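Local coordinates for helix-turn-helix domain-containing protein (Shewanella amazonensis SB2B, PDB 3KE2) that is of unknown function but carries a winged helix-turn-helix domain, which is consistent with a role in binding DNA, at residues 22-27 with 100-105. Residues are numbered along the deposited sequence; the frame is centred on the assembly and turned at random.
Sequences KLYLAH and SLLGVD
Tyr24 overlaps Leu102 with the root of its side chain and Val104 with the far end of its ring, joining helix 14-31 to the end of helix 88-102 and the loop that follows it in this winged helix-turn-helix domain. The closest approach is made by one methyl, Leu102 CD1, which lies 3.6 Å from Tyr24 CB and 3.9 Å from Tyr24 CG. Because CG of Tyr24 stands anti to the backbone N (chi1 -174°), the ring runs out from its helix alongside Leu102 and Val104, with CE2 turned to the valine. Both aliphatic side chains meet the ring obliquely, carbon against carbon at the closest points. Between them the chain turns at Gly103, whose positive phi and N-H bond back to Ser100 O belong to a Schellman motif ending the helix; this reversal brings Val104 round to the same tyrosine. The Tyr24 side chain also touches Lys99, while Leu102 packs on Lys17 and Arg21 and Val104 on Met45. An alanine in place of Tyr24 would keep a CB near Leu102, but loss of the ring would probably open a gap beside Leu102 CD1 and Val104 CG2. At the outer end of the ring, Val104 CG2 sits 4.0 Å from Tyr24 CE2.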
loop_
_atom_site.group_PDB
_atom_site.type_symbol
_atom_site.label_atom_id
_atom_site.label_comp_id
_atom_site.label_asym_id
_atom_site.label_seq_id
_atom_site.Cartn_x
_atom_site.Cartn_y
_atom_site.Cartn_z
ATOM N N LYS A 22 4.362 -2.989 6.719
ATOM C CA LYS A 22 4.023 -1.611 7.054
ATOM C C LYS A 22 2.591 -1.567 7.537
ATOM O O LYS A 22 2.309 -0.886 8.512
ATOM C CB LYS A 22 4.244 -0.637 5.878
ATOM C CG LYS A 22 5.641 -0.734 5.199
ATOM C CD LYS A 22 5.816 0.288 4.039
ATOM C CE LYS A 22 6.788 -0.211 2.909
ATOM N NZ LYS A 22 8.146 -0.603 3.350
ATOM N N LEU A 23 1.683 -2.300 6.897
ATOM C CA LEU A 23 0.275 -2.269 7.344
ATOM C C LEU A 23 0.076 -2.879 8.709
ATOM O O LEU A 23 -0.788 -2.433 9.481
ATOM C CB LEU A 23 -0.664 -2.957 6.351
ATOM C CG LEU A 23 -1.296 -2.134 5.237
ATOM C CD1 LEU A 23 -0.366 -1.150 4.638
ATOM C CD2 LEU A 23 -1.823 -3.120 4.186
ATOM N N TYR A 24 0.872 -3.906 8.998
ATOM C CA TYR A 24 0.784 -4.615 10.273
ATOM C C TYR A 24 1.272 -3.716 11.395
ATOM O O TYR A 24 0.628 -3.625 12.466
ATOM C CB TYR A 24 1.580 -5.922 10.245
ATOM C CG TYR A 24 1.399 -6.737 11.495
ATOM C CD1 TYR A 24 0.206 -7.398 11.751
ATOM C CD2 TYR A 24 2.411 -6.862 12.414
ATOM C CE1 TYR A 24 0.027 -8.156 12.922
ATOM C CE2 TYR A 24 2.243 -7.608 13.574
ATOM C CZ TYR A 24 1.049 -8.252 13.825
ATOM O OH TYR A 24 0.909 -9.000 14.985
ATOM N N LEU A 25 2.408 -3.058 11.170
ATOM C CA LEU A 25 2.929 -2.146 12.189
ATOM C C LEU A 25 1.900 -1.041 12.449
ATOM O O LEU A 25 1.536 -0.754 13.596
ATOM C CB LEU A 25 4.258 -1.553 11.773
ATOM C CG LEU A 25 5.429 -2.485 11.837
ATOM C CD1 LEU A 25 6.680 -1.728 11.457
ATOM C CD2 LEU A 25 5.514 -3.000 13.239
ATOM N N ALA A 26 1.395 -0.470 11.367
ATOM C CA ALA A 26 0.434 0.591 11.476
ATOM C C ALA A 26 -0.768 0.127 12.282
ATOM O O ALA A 26 -1.319 0.894 13.059
ATOM C CB ALA A 26 0.011 1.056 10.089
ATOM N N HIS A 27 -1.192 -1.114 12.088
ATOM C CA HIS A 27 -2.337 -1.659 12.844
ATOM C C HIS A 27 -1.973 -1.744 14.327
ATOM O O HIS A 27 -2.733 -1.308 15.168
ATOM C CB HIS A 27 -2.757 -3.018 12.252
ATOM C CG HIS A 27 -3.790 -3.767 13.039
ATOM N ND1 HIS A 27 -5.148 -3.615 12.829
ATOM C CD2 HIS A 27 -3.660 -4.734 13.983
ATOM C CE1 HIS A 27 -5.810 -4.433 13.633
ATOM N NE2 HIS A 27 -4.931 -5.125 14.342
ATOM N N SER A 100 1.001 -14.433 10.380
ATOM C CA SER A 100 1.665 -15.669 10.006
ATOM C C SER A 100 2.698 -15.428 8.888
ATOM O O SER A 100 3.888 -15.684 9.066
ATOM C CB SER A 100 0.648 -16.700 9.546
ATOM O OG SER A 100 1.316 -17.871 9.114
ATOM N N LEU A 101 2.237 -14.915 7.750
ATOM C CA LEU A 101 3.124 -14.658 6.608
ATOM C C LEU A 101 4.385 -13.883 6.992
ATOM O O LEU A 101 5.455 -14.162 6.478
ATOM C CB LEU A 101 2.384 -13.872 5.529
ATOM C CG LEU A 101 1.157 -14.498 4.869
ATOM C CD1 LEU A 101 0.420 -13.424 4.075
ATOM C CD2 LEU A 101 1.542 -15.713 3.997
ATOM N N LEU A 102 4.250 -12.899 7.887
ATOM C CA LEU A 102 5.397 -12.068 8.316
ATOM C C LEU A 102 6.321 -12.768 9.306
ATOM O O LEU A 102 7.432 -12.288 9.553
ATOM C CB LEU A 102 4.915 -10.740 8.929
ATOM C CG LEU A 102 4.363 -9.638 8.003
ATOM C CD1 LEU A 102 3.574 -8.589 8.793
ATOM C CD2 LEU A 102 5.490 -8.981 7.187
ATOM N N GLY A 103 5.855 -13.885 9.869
ATOM C CA GLY A 103 6.618 -14.653 10.857
ATOM C C GLY A 103 6.729 -13.955 12.213
ATOM O O GLY A 103 7.730 -14.113 12.929
ATOM N N VAL A 104 5.698 -13.193 12.584
ATOM C CA VAL A 104 5.734 -12.464 13.849
ATOM C C VAL A 104 5.556 -13.411 15.043
ATOM O O VAL A 104 4.557 -14.146 15.165
ATOM C CB VAL A 104 4.711 -11.312 13.887
ATOM C CG1 VAL A 104 4.680 -10.665 15.262
ATOM C CG2 VAL A 104 5.065 -10.279 12.841
ATOM N N ASP A 105 6.571 -13.364 15.902
ATOM C CA ASP A 105 6.669 -14.142 17.107
ATOM C C ASP A 105 6.648 -13.178 18.304
ATOM O O ASP A 105 7.481 -12.256 18.329
ATOM C CB ASP A 105 8.008 -14.930 17.083
ATOM C CG ASP A 105 8.160 -15.950 18.247
ATOM O OD1 ASP A 105 7.305 -16.851 18.332
ATOM O OD2 ASP A 105 9.164 -15.898 19.022
#